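Local atomic coordinates of Alpha/beta fold hydrolase (Pseudomonas aeruginosa, PDB entry 6I8W), a protein that degrades membrane phospholipids as a membrane-bound phospholipase A with a probable alpha/beta-hydrolase Ser-His-Asp mechanism, and acts as a virulence factor of its bacterium. Residues R80-L85 and Y89-L94; L157-N162 and E267-L272; D161-M166 and R259-S264. All coordinates share one frame; numbering follows the deposited sequence. Where two conformers were deposited one is given.

All three contacts belong to the alpha/beta-hydrolase core, and they illustrate how one central sheet is padded by short helices and joined at its loop ends. Contact 1 comes first along the chain and involves strand 90-94. Contacts 2 and 3 follow, and both start from the end of strand 154-160, sharing Asp161 and Asn162. Their centres lie about 9 Å apart, whereas the centre of contact 1 is about 21 Å from that of contact 2 and about 24 Å from that of contact 3. Contacts 2 and 3 touch where Val165 packs on Val268 and Met269, so helix 265-269 and the loop before it bind to the same strand end, near the probable catalytic residues.

Contact 1: residues R80-L85 and Y89-L94; sequences RFARPL and YHVVAL. With CO2 (carbon dioxide), chain H; BOG (octyl beta-D-glucopyranoside), chain D; IPA (isopropyl alcohol), chain E.
In the beta-alpha-beta unit that runs from strand 64-68 through helix 79-82 to strand 90-94, Ala82 and Leu85 meet Tyr89 and Val91 as the chain turns back into the sheet. The turn is closed by the backbone. Tyr89 N donates to Leu85 O over 2.9 Å, and although the N-H...O angle is a bent 132°, the nitrogen lies almost straight beyond the carbonyl, with a C=O...N angle of 167°. The same oxygen also sits at the edge of the Tyr89 ring, near its plane, 3.5 Å from Tyr89 CD2.

Val91 meets segment 80-85 with both its methyls. A chi1 of 177° turns Val91 CG1 away from the backbone N and onto Ala82 CB, at 4.1 Å, while Val91 CG2 lies 3.9 Å from Leu85 CB. From the neighbouring strand 64-68, Leu65 touches Leu85 and Tyr89, and Leu67 touches Val91.

Each segment also carries a bound small molecule. The Tyr89 hydroxyl donates to O2 of a carbon dioxide, with Tyr89 OH 2.9 Å from that atom, and it is hydrogen-bonded to Gln301 as well. Arg80 N donates to isopropanol O2 at 3.1 Å, and a methyl of that alcohol lies over one face of the guanidinium, whose NE forms a salt bridge with Glu34 of helix 3-38.

The buried interface is thus almost wholly apolar, stitched by a single backbone bond, while the polar groups of Arg80 and Tyr89 are turned to ligands and to helices outside the unit.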
loop_
_atom_site.group_PDB
_atom_site.type_symbol
_atom_site.label_atom_id
_atom_site.label_comp_id
_atom_site.label_asym_id
_atom_site.label_seq_id
_atom_site.Cartn_x
_atom_site.Cartn_y
_atom_site.Cartn_z
ATOM N N ARG A 80 -6.874 -4.673 -8.329
ATOM C CA ARG A 80 -7.218 -4.410 -9.723
ATOM C C ARG A 80 -5.965 -4.208 -10.566
ATOM O O ARG A 80 -5.932 -4.532 -11.744
ATOM C CB ARG A 80 -8.150 -3.204 -9.814
ATOM C CG ARG A 80 -9.563 -3.533 -9.324
ATOM C CD ARG A 80 -10.420 -2.300 -9.133
ATOM N NE ARG A 80 -11.765 -2.672 -8.711
ATOM C CZ ARG A 80 -12.697 -1.802 -8.352
ATOM N NH1 ARG A 80 -12.433 -0.504 -8.393
ATOM N NH2 ARG A 80 -13.897 -2.229 -7.979
ATOM N N PHE A 81 -4.933 -3.668 -9.939
ATOM C CA PHE A 81 -3.634 -3.476 -10.576
ATOM C C PHE A 81 -2.995 -4.819 -10.909
ATOM O O PHE A 81 -2.362 -4.978 -11.937
ATOM C CB PHE A 81 -2.744 -2.654 -9.628
ATOM C CG PHE A 81 -1.303 -2.483 -10.076
ATOM C CD1 PHE A 81 -0.956 -1.479 -10.959
ATOM C CD2 PHE A 81 -0.290 -3.248 -9.508
ATOM C CE1 PHE A 81 0.378 -1.276 -11.326
ATOM C CE2 PHE A 81 1.023 -3.066 -9.863
ATOM C CZ PHE A 81 1.365 -2.071 -10.785
ATOM N N ALA A 82 -3.155 -5.778 -10.005
ATOM C CA ALA A 82 -2.514 -7.086 -10.114
ATOM C C ALA A 82 -3.214 -7.979 -11.134
ATOM O O ALA A 82 -2.613 -8.895 -11.682
ATOM C CB ALA A 82 -2.503 -7.784 -8.729
ATOM N N ARG A 83 -4.479 -7.697 -11.399
ATOM C CA ARG A 83 -5.277 -8.533 -12.286
ATOM C C ARG A 83 -4.592 -8.798 -13.646
ATOM O O ARG A 83 -4.464 -9.950 -14.059
ATOM C CB ARG A 83 -6.655 -7.891 -12.466
ATOM C CG ARG A 83 -7.585 -8.606 -13.417
ATOM C CD ARG A 83 -9.012 -8.439 -12.936
ATOM N NE ARG A 83 -10.010 -8.396 -14.011
ATOM C CZ ARG A 83 -10.411 -9.447 -14.718
ATOM N NH1 ARG A 83 -9.881 -10.644 -14.493
ATOM N NH2 ARG A 83 -11.341 -9.301 -15.661
ATOM N N PRO A 84 -4.127 -7.736 -14.350
ATOM C CA PRO A 84 -3.479 -8.103 -15.631
ATOM C C PRO A 84 -2.068 -8.678 -15.483
ATOM O O PRO A 84 -1.497 -9.139 -16.463
ATOM C CB PRO A 84 -3.427 -6.775 -16.401
ATOM C CG PRO A 84 -3.395 -5.739 -15.331
ATOM C CD PRO A 84 -4.295 -6.273 -14.233
ATOM N N LEU A 85 -1.512 -8.634 -14.278
ATOM C CA LEU A 85 -0.146 -9.080 -14.033
ATOM C C LEU A 85 -0.015 -10.564 -13.692
ATOM O O LEU A 85 1.037 -11.156 -13.923
ATOM C CB LEU A 85 0.477 -8.257 -12.881
ATOM C CG LEU A 85 0.472 -6.754 -13.143
ATOM C CD1 LEU A 85 1.063 -5.992 -11.956
ATOM C CD2 LEU A 85 1.265 -6.498 -14.412
ATOM N N TYR A 89 3.142 -13.074 -14.327
ATOM C CA TYR A 89 4.014 -12.940 -13.157
ATOM C C TYR A 89 3.489 -13.680 -11.957
ATOM O O TYR A 89 2.297 -13.957 -11.855
ATOM C CB TYR A 89 4.218 -11.452 -12.786
ATOM C CG TYR A 89 4.910 -10.685 -13.880
ATOM C CD1 TYR A 89 6.293 -10.739 -14.015
ATOM C CD2 TYR A 89 4.184 -9.931 -14.796
ATOM C CE1 TYR A 89 6.940 -10.065 -15.043
ATOM C CE2 TYR A 89 4.824 -9.242 -15.830
ATOM C CZ TYR A 89 6.202 -9.312 -15.941
ATOM O OH TYR A 89 6.852 -8.633 -16.951
ATOM N N HIS A 90 4.413 -14.007 -11.056
ATOM C CA HIS A 90 4.084 -14.499 -9.741
ATOM C C HIS A 90 3.921 -13.280 -8.853
ATOM O O HIS A 90 4.904 -12.655 -8.473
ATOM C CB HIS A 90 5.184 -15.435 -9.235
ATOM C CG HIS A 90 5.005 -15.886 -7.819
ATOM N ND1 HIS A 90 6.005 -15.777 -6.875
ATOM C CD2 HIS A 90 3.955 -16.470 -7.190
ATOM C CE1 HIS A 90 5.582 -16.275 -5.726
ATOM N NE2 HIS A 90 4.340 -16.700 -5.890
ATOM N N VAL A 91 2.682 -12.922 -8.547
ATOM C CA VAL A 91 2.429 -11.669 -7.849
ATOM C C VAL A 91 2.226 -11.918 -6.358
ATOM O O VAL A 91 1.474 -12.820 -5.962
ATOM C CB VAL A 91 1.211 -10.939 -8.426
ATOM C CG1 VAL A 91 0.928 -9.654 -7.630
ATOM C CG2 VAL A 91 1.416 -10.653 -9.950
ATOM N N VAL A 92 2.933 -11.141 -5.539
ATOM C CA VAL A 92 2.794 -11.230 -4.081
ATOM C C VAL A 92 2.537 -9.829 -3.518
ATOM O O VAL A 92 3.249 -8.869 -3.843
ATOM C CB VAL A 92 4.041 -11.855 -3.429
ATOM C CG1 VAL A 92 3.913 -11.898 -1.874
ATOM C CG2 VAL A 92 4.303 -13.245 -3.991
ATOM N N ALA A 93 1.500 -9.701 -2.696
ATOM C CA ALA A 93 1.230 -8.438 -2.019
ATOM C C ALA A 93 1.052 -8.703 -0.520
ATOM O O ALA A 93 0.121 -9.409 -0.131
ATOM C CB ALA A 93 -0.016 -7.768 -2.610
ATOM N N LEU A 94 1.950 -8.180 0.320
ATOM C CA LEU A 94 1.851 -8.425 1.767
ATOM C C LEU A 94 1.178 -7.272 2.520
ATOM O O LEU A 94 1.151 -6.125 2.046
ATOM C CB LEU A 94 3.244 -8.685 2.397
ATOM C CG LEU A 94 4.113 -7.471 2.771
ATOM C CD1 LEU A 94 5.358 -7.901 3.577
ATOM C CD2 LEU A 94 4.530 -6.674 1.526
HETATM C C CO2 H . 10.390 -8.764 -17.165
HETATM O O1 CO2 H . 11.201 -8.049 -16.845
HETATM O O2 CO2 H . 9.571 -9.461 -17.475
HETATM C C1 BOG D . -17.468 -2.340 -5.892
HETATM O O1 BOG D . -16.227 -1.800 -5.436
HETATM C C2 BOG D . -17.979 -1.424 -7.012
HETATM O O2 BOG D . -18.638 -0.311 -6.412
HETATM C C3 BOG D . -18.927 -2.093 -8.006
HETATM O O3 BOG D . -19.204 -1.242 -9.128
HETATM C C4 BOG D . -18.275 -3.381 -8.471
HETATM O O4 BOG D . -19.049 -4.004 -9.514
HETATM C C5 BOG D . -18.172 -4.257 -7.224
HETATM O O5 BOG D . -17.233 -3.695 -6.293
HETATM C C6 BOG D . -17.816 -5.710 -7.540
HETATM O O6 BOG D . -16.428 -5.971 -7.316
HETATM C "C1'" BOG D . -15.669 -2.505 -4.332
HETATM C "C2'" BOG D . -14.217 -2.081 -4.168
HETATM C "C3'" BOG D . -14.059 -0.635 -4.609
HETATM C "C4'" BOG D . -12.705 -0.065 -4.229
HETATM C "C5'" BOG D . -12.885 1.390 -3.818
HETATM C "C6'" BOG D . -11.549 2.111 -3.739
HETATM C "C7'" BOG D . -11.659 3.331 -2.836
HETATM C "C8'" BOG D . -12.777 4.235 -3.300
HETATM C C1 IPA E . -8.625 -1.232 -4.508
HETATM C C2 IPA E . -8.653 -2.582 -5.213
HETATM C C3 IPA E . -10.080 -3.100 -5.325
HETATM O O2 IPA E . -8.048 -2.450 -6.508
#

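Contact 2: residues L157-N162 and E267-L272; sequences LALIDN and EVMRPL. With CO2 (carbon dioxide), chain G.
Met269 and Asn162 bury the most surface here, with Leu159 adding a smaller share, and together they join strand 154-160 of the alpha/beta-hydrolase sheet to helix 265-269. The backbones stay well apart, Leu159 CA and Met269 CA being 10.3 Å from each other, and the gap is bridged by the long thioether of Met269. Its chain runs extended through chi2 and then bends at chi3 (-72°), which swings the methyl CE across the end of the Asn162 amide. Amide and thioether reach toward each other, each from its own segment.

Both ends of that amide touch the thioether. Asn162 ND2 points an N-H at the sulfur in a weak hydrogen bond, 3.5 Å from Met269 SD with an angle of 153° at the hydrogen. This same nitrogen also donates to Ala163 O, so the sulfur is a second and softer acceptor. Off one face of the amide, Leu159 CD1 lies 4.3 Å from Met269 SD, a purely apolar approach, and its side chain also rests on Ala144 of helix 138-149. Trp254 of the adjacent strand 250-255 touches both Asn162 and Met269.

Beyond Met269 the chain keeps helical backbone angles, and Leu272 N donates to Met269 O at 3.0 Å. The end of this turn borders a second carbon dioxide, whose O2 comes within 3.4 Å of Leu272 O. At the buried heart of the contact, Asn162 OD1 finds no hydrogen-bond donor in the model; instead the methyl carbon Met269 CE presses against it at 3.4 Å.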
loop_
_atom_site.group_PDB
_atom_site.type_symbol
_atom_site.label_atom_id
_atom_site.label_comp_id
_atom_site.label_asym_id
_atom_site.label_seq_id
_atom_site.Cartn_x
_atom_site.Cartn_y
_atom_site.Cartn_z
ATOM N N LEU A 157 12.708 -1.899 -9.682
ATOM C CA LEU A 157 12.064 -1.159 -8.610
ATOM C C LEU A 157 11.076 -0.177 -9.212
ATOM O O LEU A 157 11.406 0.548 -10.144
ATOM C CB LEU A 157 13.107 -0.424 -7.777
ATOM C CG LEU A 157 12.589 0.579 -6.745
ATOM C CD1 LEU A 157 11.822 -0.152 -5.633
ATOM C CD2 LEU A 157 13.766 1.376 -6.176
ATOM N N ALA A 158 9.857 -0.168 -8.696
ATOM C CA ALA A 158 8.866 0.801 -9.129
ATOM C C ALA A 158 8.432 1.586 -7.905
ATOM O O ALA A 158 7.926 1.023 -6.924
ATOM C CB ALA A 158 7.656 0.114 -9.810
ATOM N N LEU A 159 8.653 2.886 -7.973
ATOM C CA LEU A 159 8.302 3.786 -6.891
ATOM C C LEU A 159 7.065 4.527 -7.338
ATOM O O LEU A 159 7.121 5.357 -8.235
ATOM C CB LEU A 159 9.460 4.742 -6.573
ATOM C CG LEU A 159 10.726 4.035 -6.093
ATOM C CD1 LEU A 159 11.889 5.028 -5.885
ATOM C CD2 LEU A 159 10.425 3.278 -4.790
ATOM N N ILE A 160 5.936 4.189 -6.735
ATOM C CA ILE A 160 4.675 4.770 -7.144
ATOM C C ILE A 160 4.270 5.817 -6.114
ATOM O O ILE A 160 3.744 5.469 -5.053
ATOM C CB ILE A 160 3.595 3.669 -7.294
ATOM C CG1 ILE A 160 4.068 2.638 -8.342
ATOM C CG2 ILE A 160 2.228 4.279 -7.677
ATOM C CD1 ILE A 160 3.168 1.411 -8.485
ATOM N N ASP A 161 4.533 7.086 -6.421
ATOM C CA ASP A 161 4.263 8.163 -5.468
ATOM C C ASP A 161 4.878 7.835 -4.104
ATOM O O ASP A 161 4.187 7.848 -3.089
ATOM C CB ASP A 161 2.746 8.390 -5.323
ATOM C CG ASP A 161 2.069 8.681 -6.659
ATOM O OD1 ASP A 161 2.037 7.763 -7.513
ATOM O OD2 ASP A 161 1.564 9.813 -6.861
ATOM N N ASN A 162 6.168 7.529 -4.087
ATOM C CA ASN A 162 6.845 7.112 -2.858
ATOM C C ASN A 162 7.143 8.271 -1.917
ATOM O O ASN A 162 7.374 9.384 -2.371
ATOM C CB ASN A 162 8.159 6.416 -3.194
ATOM C CG ASN A 162 9.128 7.337 -3.908
ATOM O OD1 ASN A 162 8.929 7.686 -5.073
ATOM N ND2 ASN A 162 10.190 7.725 -3.221
ATOM N N GLU A 267 11.924 15.172 -9.721
ATOM C CA GLU A 267 13.104 15.968 -10.064
ATOM C C GLU A 267 14.227 15.785 -9.042
ATOM O O GLU A 267 15.397 15.913 -9.373
ATOM C CB GLU A 267 12.738 17.452 -10.202
ATOM C CG GLU A 267 11.496 17.720 -11.053
ATOM C CD GLU A 267 11.639 17.228 -12.495
ATOM O OE1 GLU A 267 12.781 17.120 -12.995
ATOM O OE2 GLU A 267 10.602 16.952 -13.134
ATOM N N VAL A 268 13.874 15.470 -7.800
ATOM C CA VAL A 268 14.891 15.171 -6.797
ATOM C C VAL A 268 15.533 13.816 -7.106
ATOM O O VAL A 268 16.746 13.673 -7.049
ATOM C CB VAL A 268 14.304 15.149 -5.371
ATOM C CG1 VAL A 268 15.313 14.586 -4.375
ATOM C CG2 VAL A 268 13.849 16.546 -4.959
ATOM N N MET A 269 14.713 12.827 -7.451
ATOM C CA MET A 269 15.181 11.449 -7.552
ATOM C C MET A 269 15.876 11.105 -8.862
ATOM O O MET A 269 16.788 10.274 -8.899
ATOM C CB MET A 269 14.003 10.494 -7.342
ATOM C CG MET A 269 13.450 10.542 -5.926
ATOM S SD MET A 269 12.180 9.280 -5.698
ATOM C CE MET A 269 10.835 9.963 -6.662
ATOM N N ARG A 270 15.391 11.692 -9.946
ATOM C CA ARG A 270 15.887 11.354 -11.274
ATOM C C ARG A 270 17.425 11.472 -11.408
ATOM O O ARG A 270 18.063 10.496 -11.804
ATOM C CB ARG A 270 15.160 12.211 -12.307
ATOM C CG ARG A 270 15.200 11.688 -13.694
ATOM C CD ARG A 270 14.198 12.449 -14.530
ATOM N NE ARG A 270 14.698 12.661 -15.876
ATOM C CZ ARG A 270 14.358 13.690 -16.640
ATOM N NH1 ARG A 270 13.513 14.612 -16.187
ATOM N NH2 ARG A 270 14.872 13.797 -17.853
ATOM N N PRO A 271 18.028 12.634 -11.041
ATOM C CA PRO A 271 19.495 12.765 -11.121
ATOM C C PRO A 271 20.263 11.801 -10.220
ATOM O O PRO A 271 21.458 11.592 -10.425
ATOM C CB PRO A 271 19.763 14.202 -10.643
ATOM C CG PRO A 271 18.474 14.901 -10.719
ATOM C CD PRO A 271 17.420 13.859 -10.492
ATOM N N LEU A 272 19.599 11.278 -9.193
ATOM C CA LEU A 272 20.276 10.468 -8.182
ATOM C C LEU A 272 20.241 8.978 -8.511
ATOM O O LEU A 272 20.922 8.189 -7.860
ATOM C CB LEU A 272 19.657 10.719 -6.794
ATOM C CG LEU A 272 19.654 12.161 -6.274
ATOM C CD1 LEU A 272 18.870 12.260 -4.975
ATOM C CD2 LEU A 272 21.076 12.689 -6.073
HETATM C C CO2 G . 23.871 8.552 -10.529
HETATM O O1 CO2 G . 23.885 8.374 -11.647
HETATM O O2 CO2 G . 23.858 8.733 -9.411
#

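Contact 3: residues D161-M166 and R259-S264; sequences DNAGVM and RVLDVS
Asp262 OD2 is gripped twice by Ser264, just beyond the place where Leu261 meets Asp161, Asn162 and Ala163. Ser264 OG donates to it at 2.9 Å, on the anti side of the carboxylate, and Ser264 N at 3.0 Å with a nearly straight 164° at the hydrogen. The two donors arrive from opposite faces of the carboxylate plane. The bond from Ser264 N is a capping bond ahead of helix 265-269, and it may steady the turn just after Leu261.

Across the contact one methyl does the touching. Leu261 CD1 lies 3.4 Å from Asp161 O, Asn162 O and Ala163 N alike, and 3.8 Å from Ala163 CB, so across this contact it meets mainly backbone atoms, set in a curve. A chi1 of -59° with an extended chi2 of 173° carries CD1 to that curve.

The opposing loop is braced by its own bond: Asn162 ND2 donates to Ala163 O at 3.1 Å, from well above the carbonyl plane. Ala163 also bonds through its backbone to Ser137, the probable nucleophile, while Leu261 N and Val260 N donate to Asp258 OD1 of the probable triad.

With no hydrogen bond passing between the two loops, their fit rests on van der Waals contact at one leucine methyl, and each loop is shaped by polar bonds of its own beside the likely active site.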
loop_
_atom_site.group_PDB
_atom_site.type_symbol
_atom_site.label_atom_id
_atom_site.label_comp_id
_atom_site.label_asym_id
_atom_site.label_seq_id
_atom_site.Cartn_x
_atom_site.Cartn_y
_atom_site.Cartn_z
ATOM N N ASP A 161 4.533 7.086 -6.421
ATOM C CA ASP A 161 4.263 8.163 -5.468
ATOM C C ASP A 161 4.878 7.835 -4.104
ATOM O O ASP A 161 4.187 7.848 -3.089
ATOM C CB ASP A 161 2.746 8.390 -5.323
ATOM C CG ASP A 161 2.069 8.681 -6.659
ATOM O OD1 ASP A 161 2.037 7.763 -7.513
ATOM O OD2 ASP A 161 1.564 9.813 -6.861
ATOM N N ASN A 162 6.168 7.529 -4.087
ATOM C CA ASN A 162 6.845 7.112 -2.858
ATOM C C ASN A 162 7.143 8.271 -1.917
ATOM O O ASN A 162 7.374 9.384 -2.371
ATOM C CB ASN A 162 8.159 6.416 -3.194
ATOM C CG ASN A 162 9.128 7.337 -3.908
ATOM O OD1 ASN A 162 8.929 7.686 -5.073
ATOM N ND2 ASN A 162 10.190 7.725 -3.221
ATOM N N ALA A 163 7.169 7.989 -0.619
ATOM C CA ALA A 163 7.709 8.924 0.363
ATOM C C ALA A 163 9.228 8.806 0.385
ATOM O O ALA A 163 9.781 7.874 -0.196
ATOM C CB ALA A 163 7.115 8.650 1.761
ATOM N N GLY A 164 9.904 9.738 1.053
ATOM C CA GLY A 164 11.338 9.608 1.247
ATOM C C GLY A 164 12.238 10.703 0.694
ATOM O O GLY A 164 13.440 10.700 0.961
ATOM N N VAL A 165 11.687 11.641 -0.075
ATOM C CA VAL A 165 12.473 12.805 -0.468
ATOM C C VAL A 165 11.775 14.104 -0.094
ATOM O O VAL A 165 10.579 14.122 0.186
ATOM C CB VAL A 165 12.776 12.826 -1.992
ATOM C CG1 VAL A 165 13.572 11.597 -2.391
ATOM C CG2 VAL A 165 11.487 12.912 -2.793
ATOM N N MET A 166 12.548 15.181 -0.092
ATOM C CA MET A 166 12.042 16.519 0.191
ATOM C C MET A 166 12.124 17.384 -1.064
ATOM O O MET A 166 13.171 17.942 -1.359
ATOM C CB MET A 166 12.830 17.158 1.340
ATOM C CG MET A 166 12.415 16.654 2.724
ATOM S SD MET A 166 13.470 17.246 4.077
ATOM C CE MET A 166 14.847 16.104 3.945
ATOM N N ARG A 259 -1.813 15.033 -3.884
ATOM C CA ARG A 259 -1.832 16.075 -2.857
ATOM C C ARG A 259 -1.056 15.641 -1.617
ATOM O O ARG A 259 -0.713 16.471 -0.756
ATOM C CB ARG A 259 -3.273 16.429 -2.483
ATOM C CG ARG A 259 -4.013 17.216 -3.555
ATOM C CD ARG A 259 -5.523 17.025 -3.463
ATOM N NE ARG A 259 -6.113 17.532 -2.224
ATOM C CZ ARG A 259 -7.420 17.529 -1.979
ATOM N NH1 ARG A 259 -8.250 17.046 -2.894
ATOM N NH2 ARG A 259 -7.903 18.004 -0.832
ATOM N N VAL A 260 -0.771 14.345 -1.530
ATOM C CA VAL A 260 -0.094 13.781 -0.365
ATOM C C VAL A 260 1.423 13.945 -0.457
ATOM O O VAL A 260 2.072 14.382 0.482
ATOM C CB VAL A 260 -0.438 12.282 -0.220
ATOM C CG1 VAL A 260 0.099 11.729 1.100
ATOM C CG2 VAL A 260 -1.936 12.077 -0.322
ATOM N N LEU A 261 1.982 13.570 -1.602
ATOM C CA LEU A 261 3.415 13.690 -1.866
ATOM C C LEU A 261 3.579 14.311 -3.250
ATOM O O LEU A 261 2.954 13.863 -4.219
ATOM C CB LEU A 261 4.103 12.329 -1.799
ATOM C CG LEU A 261 3.975 11.580 -0.468
ATOM C CD1 LEU A 261 4.566 10.189 -0.613
ATOM C CD2 LEU A 261 4.654 12.345 0.640
ATOM N N ASP A 262 4.405 15.342 -3.351
ATOM C CA ASP A 262 4.355 16.181 -4.538
ATOM C C ASP A 262 5.104 15.597 -5.727
ATOM O O ASP A 262 6.166 14.992 -5.565
ATOM C CB ASP A 262 4.893 17.570 -4.232
ATOM C CG ASP A 262 4.431 18.576 -5.246
ATOM O OD1 ASP A 262 3.260 18.995 -5.136
ATOM O OD2 ASP A 262 5.205 18.892 -6.180
ATOM N N VAL A 263 4.543 15.790 -6.923
ATOM C CA VAL A 263 5.148 15.282 -8.157
ATOM C C VAL A 263 6.567 15.815 -8.384
ATOM O O VAL A 263 7.364 15.179 -9.069
ATOM C CB VAL A 263 4.266 15.616 -9.405
ATOM C CG1 VAL A 263 4.233 17.123 -9.670
ATOM C CG2 VAL A 263 4.733 14.829 -10.636
ATOM N N SER A 264 6.898 16.961 -7.793
ATOM C CA SER A 264 8.250 17.499 -7.914
ATOM C C SER A 264 9.293 16.598 -7.233
ATOM O O SER A 264 10.498 16.821 -7.381
ATOM C CB SER A 264 8.326 18.925 -7.331
ATOM O OG SER A 264 8.067 18.953 -5.929
#